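Local atomic coordinates of putative metal-dependent hydrolase (Bacillus subtilis, PDB entry 6KNS), a protein that binds two zinc ions and calcium on a metallo-beta-lactamase fold and is probably a hydrolase, perhaps processing tRNA 3' ends like RNase Z relatives. Residues Leu77-Ala80 and Lys81-Gly84; Glu104-Gln107 and Lys108-Tyr111; Gly222-Asp225 and Asn226-Lys229. All coordinates share one frame; numbering follows the deposited sequence.

Contact 1 of 3, residues Leu77-Ala80 and Lys81-Gly84; sequences LQFA and KQVG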
loop_
_atom_site.group_PDB
_atom_site.type_symbol
_atom_site.label_atom_id
_atom_site.label_comp_id
_atom_site.label_asym_id
_atom_site.label_seq_id
_atom_site.Cartn_x
_atom_site.Cartn_y
_atom_site.Cartn_z
ATOM N N LEU A 77 1.079 -8.293 -2.300
ATOM C CA LEU A 77 1.508 -9.051 -3.491
ATOM C C LEU A 77 1.554 -10.548 -3.210
ATOM O O LEU A 77 1.183 -11.360 -4.063
ATOM C CB LEU A 77 2.841 -8.559 -4.026
ATOM C CG LEU A 77 3.398 -9.314 -5.217
ATOM C CD1 LEU A 77 2.412 -9.329 -6.411
ATOM C CD2 LEU A 77 4.735 -8.694 -5.576
ATOM N N GLN A 78 1.974 -10.904 -2.002
ATOM C CA GLN A 78 1.979 -12.282 -1.572
ATOM C C GLN A 78 0.579 -12.836 -1.491
ATOM O O GLN A 78 0.325 -13.962 -1.950
ATOM C CB GLN A 78 2.755 -12.445 -0.247
ATOM C CG GLN A 78 4.259 -12.107 -0.418
ATOM C CD GLN A 78 4.968 -11.936 0.911
ATOM O OE1 GLN A 78 4.350 -11.565 1.902
ATOM N NE2 GLN A 78 6.271 -12.239 0.944
ATOM N N PHE A 79 -0.352 -12.059 -0.965
ATOM C CA PHE A 79 -1.723 -12.524 -1.010
ATOM C C PHE A 79 -2.267 -12.631 -2.457
ATOM O O PHE A 79 -3.013 -13.548 -2.742
ATOM C CB PHE A 79 -2.620 -11.664 -0.153
ATOM C CG PHE A 79 -2.459 -11.871 1.343
ATOM C CD1 PHE A 79 -1.672 -12.912 1.875
ATOM C CD2 PHE A 79 -3.182 -11.067 2.232
ATOM C CE1 PHE A 79 -1.558 -13.099 3.265
ATOM C CE2 PHE A 79 -3.078 -11.260 3.623
ATOM C CZ PHE A 79 -2.276 -12.283 4.134
ATOM N N ALA A 80 -1.893 -11.707 -3.357
ATOM C CA ALA A 80 -2.346 -11.767 -4.754
ATOM C C ALA A 80 -1.885 -13.079 -5.387
ATOM O O ALA A 80 -2.644 -13.721 -6.104
ATOM C CB ALA A 80 -1.849 -10.550 -5.572
ATOM N N LYS A 81 -0.652 -13.489 -5.114
ATOM C CA LYS A 81 -0.163 -14.756 -5.632
ATOM C C LYS A 81 -0.922 -15.922 -5.026
ATOM O O LYS A 81 -1.283 -16.865 -5.739
ATOM C CB LYS A 81 1.339 -14.905 -5.392
ATOM C CG LYS A 81 2.192 -13.933 -6.251
ATOM C CD LYS A 81 2.114 -14.211 -7.746
ATOM C CE LYS A 81 2.675 -15.577 -8.055
ATOM N NZ LYS A 81 2.560 -15.871 -9.480
ATOM N N GLN A 82 -1.191 -15.856 -3.722
ATOM C CA GLN A 82 -1.993 -16.899 -3.108
ATOM C C GLN A 82 -3.397 -17.012 -3.711
ATOM O O GLN A 82 -3.877 -18.108 -3.979
ATOM C CB GLN A 82 -2.097 -16.715 -1.607
ATOM C CG GLN A 82 -2.780 -17.887 -0.856
ATOM C CD GLN A 82 -2.632 -17.720 0.649
ATOM O OE1 GLN A 82 -2.449 -16.605 1.135
ATOM N NE2 GLN A 82 -2.667 -18.823 1.391
ATOM N N VAL A 83 -4.060 -15.891 -3.930
ATOM C CA VAL A 83 -5.392 -15.954 -4.521
ATOM C C VAL A 83 -5.307 -16.485 -5.969
ATOM O O VAL A 83 -6.131 -17.308 -6.358
ATOM C CB VAL A 83 -6.103 -14.630 -4.448
ATOM C CG1 VAL A 83 -7.350 -14.644 -5.403
ATOM C CG2 VAL A 83 -6.461 -14.320 -2.958
ATOM N N GLY A 84 -4.281 -16.076 -6.721
ATOM C CA GLY A 84 -4.040 -16.619 -8.068
ATOM C C GLY A 84 -3.960 -18.133 -8.117
ATOM O O GLY A 84 -4.567 -18.786 -8.972
#
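The ring of Phe79 runs alongside the side chain of Gln82, both pointing outward from neighbouring turns of helix 74-86, an alpha-helix packed against strand 94-98 of one sheet of the metallo-beta-lactamase fold. Gln82 OE1 comes within 3.8 Å of Phe79 CD1, with the ring and amide planes turned 46° against each other. The glutamine reaches this place because its CG stands anti to the backbone N (chi1 -172°) and the rest of the chain is extended. That reach suits its second task, since OE1 also accepts a hydrogen bond from the hydroxyl of Tyr111. Phe79 meanwhile offers an aromatic surface to the second subunit, where its ring meets that of His68.

Ala80 and Val83 share the face turned to that subunit: the methyl of Ala80 and the branched Val83 give an apolar patch for Phe18 of the second subunit. Lys81 takes another course. Its chain is bent at chi2 and chi3, with CG 3.5 Å from Leu77 O, and its ammonium group is hydrogen-bonded to the carbonyl of His92, so a long flexible residue is spent on tying the helix to a neighbouring part of the fold. Leu77, buried, rests on Leu94 of strand 94-98.

The backbone is regular helix throughout: Lys81 N donates to Leu77 O at 3.0 Å, and Gln82 N to Gln78 O at 3.0 Å. The next two residues continue the pattern: Val83 N donates to Phe79 O at 2.8 Å and Gly84 N to Ala80 O at 2.9 Å.

Contact 2 of 3, residues Glu104-Gln107 and Lys108-Tyr111; sequences EQFQ and KLTY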
loop_
_atom_site.group_PDB
_atom_site.type_symbol
_atom_site.label_atom_id
_atom_site.label_comp_id
_atom_site.label_asym_id
_atom_site.label_seq_id
_atom_site.Cartn_x
_atom_site.Cartn_y
_atom_site.Cartn_z
ATOM N N GLU A 104 16.009 -9.972 8.952
ATOM C CA GLU A 104 14.589 -9.995 9.301
ATOM C C GLU A 104 13.721 -9.514 8.154
ATOM O O GLU A 104 12.714 -10.165 7.817
ATOM C CB GLU A 104 14.288 -9.174 10.556
ATOM C CG GLU A 104 14.424 -9.974 11.796
ATOM C CD GLU A 104 13.362 -9.705 12.877
ATOM O OE1 GLU A 104 12.327 -9.017 12.657
ATOM O OE2 GLU A 104 13.576 -10.263 13.965
ATOM N N GLN A 105 14.121 -8.413 7.516
ATOM C CA GLN A 105 13.368 -7.912 6.372
ATOM C C GLN A 105 13.427 -8.886 5.202
ATOM O O GLN A 105 12.385 -9.187 4.603
ATOM C CB GLN A 105 13.838 -6.514 5.941
ATOM C CG GLN A 105 13.610 -5.429 6.995
ATOM C CD GLN A 105 12.136 -5.108 7.226
ATOM O OE1 GLN A 105 11.259 -5.396 6.394
ATOM N NE2 GLN A 105 11.861 -4.503 8.365
ATOM N N PHE A 106 14.634 -9.370 4.868
ATOM C CA PHE A 106 14.782 -10.394 3.814
ATOM C C PHE A 106 13.942 -11.676 4.042
ATOM O O PHE A 106 13.367 -12.277 3.097
ATOM C CB PHE A 106 16.255 -10.781 3.597
ATOM C CG PHE A 106 16.420 -11.858 2.592
ATOM C CD1 PHE A 106 16.396 -11.555 1.239
ATOM C CD2 PHE A 106 16.475 -13.178 2.980
ATOM C CE1 PHE A 106 16.484 -12.535 0.301
ATOM C CE2 PHE A 106 16.559 -14.183 2.038
ATOM C CZ PHE A 106 16.572 -13.858 0.685
ATOM N N GLN A 107 13.851 -12.110 5.284
ATOM C CA GLN A 107 13.043 -13.306 5.574
ATOM C C GLN A 107 11.530 -13.149 5.283
ATOM O O GLN A 107 10.828 -14.136 5.080
ATOM C CB GLN A 107 13.244 -13.754 7.023
ATOM C CG GLN A 107 14.562 -14.468 7.264
ATOM C CD GLN A 107 14.881 -14.565 8.779
ATOM O OE1 GLN A 107 14.394 -13.734 9.589
ATOM N NE2 GLN A 107 15.674 -15.563 9.153
ATOM N N LYS A 108 11.031 -11.930 5.237
ATOM C CA LYS A 108 9.625 -11.743 4.986
ATOM C C LYS A 108 9.248 -11.947 3.522
ATOM O O LYS A 108 8.053 -11.978 3.185
ATOM C CB LYS A 108 9.210 -10.335 5.421
ATOM C CG LYS A 108 9.312 -10.077 6.938
ATOM C CD LYS A 108 9.115 -8.565 7.193
ATOM C CE LYS A 108 9.286 -8.138 8.648
ATOM N NZ LYS A 108 9.048 -6.646 8.716
ATOM N N LEU A 109 10.244 -12.047 2.646
ATOM C CA LEU A 109 9.974 -12.098 1.222
ATOM C C LEU A 109 9.421 -13.460 0.782
ATOM O O LEU A 109 8.834 -13.542 -0.274
ATOM C CB LEU A 109 11.246 -11.757 0.409
ATOM C CG LEU A 109 11.820 -10.350 0.666
ATOM C CD1 LEU A 109 12.995 -10.057 -0.255
ATOM C CD2 LEU A 109 10.690 -9.279 0.532
ATOM N N THR A 110 9.656 -14.513 1.559
ATOM C CA THR A 110 9.252 -15.871 1.181
ATOM C C THR A 110 7.905 -16.237 1.838
ATOM O O THR A 110 7.786 -16.267 3.065
ATOM C CB THR A 110 10.306 -16.888 1.577
ATOM O OG1 THR A 110 11.528 -16.600 0.864
ATOM C CG2 THR A 110 9.828 -18.337 1.330
ATOM N N TYR A 111 6.895 -16.521 0.999
ATOM C CA TYR A 111 5.554 -16.860 1.499
ATOM C C TYR A 111 5.062 -18.111 0.826
ATOM O O TYR A 111 4.770 -18.092 -0.359
ATOM C CB TYR A 111 4.617 -15.693 1.237
ATOM C CG TYR A 111 3.209 -15.911 1.697
ATOM C CD1 TYR A 111 2.923 -16.039 3.038
ATOM C CD2 TYR A 111 2.173 -16.047 0.779
ATOM C CE1 TYR A 111 1.640 -16.260 3.476
ATOM C CE2 TYR A 111 0.877 -16.269 1.201
ATOM C CZ TYR A 111 0.612 -16.359 2.561
ATOM O OH TYR A 111 -0.662 -16.583 3.016
HETATM O O HOH W 1 13.068 -14.805 2.103
#
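Lys108 and Leu109 each turn back to a carbonyl three residues earlier, as in a 3-10 turn: Lys108 N donates to Gln105 O at 3.1 Å and Leu109 N to Phe106 O at 3.2 Å, and a type I beta turn runs from Gln107 to Thr110.

On the outer side, Gln105 and Lys108 lie side by side and point the same way. The lysine is extended beyond CG, while the glutamine folds at chi2 (-68°), which brings its amide to the end of the lysine chain; Lys108 NZ makes a weak hydrogen bond to Gln105 OE1 at 3.4 Å. The carboxylate of Glu104 is not in contact, with OE1 5.6 Å from Lys108 NZ, though its charge probably still favours the ammonium group. Long polar chains suit this surface, where Lys108 also packs on Lys108 of the second subunit.

The turn leads from helix 103-107 toward strand 115-119, an outermost strand of one of the two sheets of the metallo-beta-lactamase sandwich. The side of the turn facing the protein carries apolar residues. Leu109, buried, crosses Phe106 at about a right angle, Leu109 CD1 lying 4.0 Å from Phe106 CD1, and it also touches Leu63, Tyr66 and Ile74; a branched apolar residue suits a buried place bordered by several neighbours.

Phe106 O has a second donor, a water at 2.7 Å that also lies 2.7 Å from Thr110 OG1. The same water sits over one face of the Phe106 ring, offset toward its rim. Thr110 OG1 is also hydrogen-bonded by the backbone N of Gly117, which places the hydroxyl between water and strand.

Contact 3 of 3, residues Gly222-Asp225 and Asn226-Lys229; sequences GVHD and NLRK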
loop_
_atom_site.group_PDB
_atom_site.type_symbol
_atom_site.label_atom_id
_atom_site.label_comp_id
_atom_site.label_asym_id
_atom_site.label_seq_id
_atom_site.Cartn_x
_atom_site.Cartn_y
_atom_site.Cartn_z
ATOM N N GLY A 222 6.343 22.598 -2.666
ATOM C CA GLY A 222 7.076 23.293 -3.736
ATOM C C GLY A 222 6.498 23.089 -5.127
ATOM O O GLY A 222 5.446 22.458 -5.302
ATOM N N VAL A 223 7.187 23.665 -6.108
ATOM C CA VAL A 223 6.803 23.579 -7.498
ATOM C C VAL A 223 7.706 22.556 -8.143
ATOM O O VAL A 223 8.876 22.844 -8.414
ATOM C CB VAL A 223 6.980 24.916 -8.174
ATOM C CG1 VAL A 223 6.507 24.845 -9.665
ATOM C CG2 VAL A 223 6.232 25.955 -7.363
ATOM N N HIS A 224 7.162 21.369 -8.385
ATOM C CA HIS A 224 7.948 20.248 -8.895
ATOM C C HIS A 224 8.689 20.583 -10.189
ATOM O O HIS A 224 9.786 20.102 -10.394
ATOM C CB HIS A 224 7.057 19.020 -9.156
ATOM C CG HIS A 224 6.716 18.238 -7.926
ATOM N ND1 HIS A 224 5.744 17.257 -7.913
ATOM C CD2 HIS A 224 7.214 18.291 -6.667
ATOM C CE1 HIS A 224 5.670 16.735 -6.701
ATOM N NE2 HIS A 224 6.553 17.341 -5.927
ATOM N N ASP A 225 8.074 21.374 -11.063
ATOM C CA ASP A 225 8.750 21.817 -12.290
ATOM C C ASP A 225 10.041 22.589 -12.026
ATOM O O ASP A 225 10.936 22.598 -12.884
ATOM C CB ASP A 225 7.807 22.645 -13.170
ATOM C CG ASP A 225 6.866 21.773 -14.025
ATOM O OD1 ASP A 225 6.819 20.541 -13.817
ATOM O OD2 ASP A 225 6.199 22.324 -14.925
ATOM N N ASN A 226 10.163 23.207 -10.850
ATOM C CA ASN A 226 11.416 23.847 -10.489
ATOM C C ASN A 226 12.544 22.857 -10.360
ATOM O O ASN A 226 13.677 23.244 -10.587
ATOM C CB ASN A 226 11.327 24.660 -9.204
ATOM C CG ASN A 226 10.597 25.972 -9.386
ATOM O OD1 ASN A 226 10.428 26.448 -10.494
ATOM N ND2 ASN A 226 10.169 26.564 -8.290
ATOM N N LEU A 227 12.255 21.608 -9.982
ATOM C CA LEU A 227 13.308 20.581 -9.883
ATOM C C LEU A 227 13.927 20.329 -11.251
ATOM O O LEU A 227 15.118 20.207 -11.377
ATOM C CB LEU A 227 12.761 19.260 -9.318
ATOM C CG LEU A 227 12.170 19.304 -7.894
ATOM C CD1 LEU A 227 11.387 18.043 -7.571
ATOM C CD2 LEU A 227 13.299 19.548 -6.900
ATOM N N ARG A 228 13.096 20.243 -12.279
ATOM C CA ARG A 228 13.575 20.147 -13.637
ATOM C C ARG A 228 14.411 21.369 -14.077
ATOM O O ARG A 228 15.479 21.195 -14.675
ATOM C CB ARG A 228 12.404 19.982 -14.592
ATOM C CG ARG A 228 12.812 19.919 -16.020
ATOM C CD ARG A 228 11.613 19.796 -16.960
ATOM N NE ARG A 228 12.102 20.041 -18.299
ATOM C CZ ARG A 228 12.406 21.234 -18.807
ATOM N NH1 ARG A 228 12.213 22.369 -18.114
ATOM N NH2 ARG A 228 12.897 21.290 -20.035
ATOM N N LYS A 229 13.939 22.584 -13.798
ATOM C CA LYS A 229 14.700 23.777 -14.195
ATOM C C LYS A 229 16.067 23.858 -13.492
ATOM O O LYS A 229 17.096 24.244 -14.083
ATOM C CB LYS A 229 13.911 25.035 -13.867
ATOM C CG LYS A 229 12.646 25.222 -14.670
ATOM C CD LYS A 229 11.959 26.558 -14.321
ATOM C CE LYS A 229 10.621 26.664 -15.024
ATOM N NZ LYS A 229 9.917 27.884 -14.650
HETATM O O HOH W 2 9.665 24.937 -5.491
HETATM O O HOH W 3 10.364 22.923 -15.814
#
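The imidazole of His224 and the amide of Asn226 are the flat groups here, and each meets an aliphatic neighbour. Leu227 CD1 approaches the His224 ring obliquely, 4.3 Å from CD2, and Tyr185 and Leu218 pack on the same histidine. Its NE2 is hydrogen-bonded to the carbonyl of Pro219, which should hold the ring's rotation; histidine suits the spot by combining a polar nitrogen with carbon atoms that Leu227 can pack against. The buried leucine in turn touches Tyr185 and Cys182.

The amide of Asn226 crosses Val223 at a slant, with ND2 3.6 Å from Val223 CB. Since CG of the asparagine is anti to the carbonyl carbon (chi1 -75°), the amide is turned back toward Val223, where a water accepts from both ND2 and the backbone N of Val223. A short amide is well matched to this bridge.

The chain is wound by backbone bonds of two spans. Asn226 N reaches Val223 O at 2.8 Å and Leu227 N reaches His224 O at 2.9 Å, three residues back, whereas Lys229 N takes Asp225 O, four back, at 3.1 Å. That last carbonyl also accepts from a water, 3.0 Å from Asp225 O, which in turn accepts from Arg228 NH1. The guanidinium thus reaches the start of the helix through solvent, while its NE makes a weak hydrogen bond to Val239 O.

Such an entry into helix 225-231 belongs to the beta-alpha-beta crossover from strand 212-216 to the parallel strand 238-241 of the metallo-beta-lactamase fold; His217, a zinc ligand, directly follows strand 212-216 and so stands at the start of this crossover.

From the N terminus, the chain first enters contact 1 within helix 74-86, then runs through strand 94-98 to contact 2, where helix 103-107 gives way to the loop before strand 115-119. Contact 3 follows much later, at the start of helix 225-231. Each links residues three or four apart in adjoining segments, so no long loop is closed; the three lie in series and none nests in or crosses another. Contacts 1 and 2 touch directly: Gln78 NE2 hydrogen-bonds Lys108 O, tying the helix to the loop beside one sheet. Contact 3 lies on the opposite side of the chain's centre, beside the other sheet, its nearest atoms about 25 Å from contact 1.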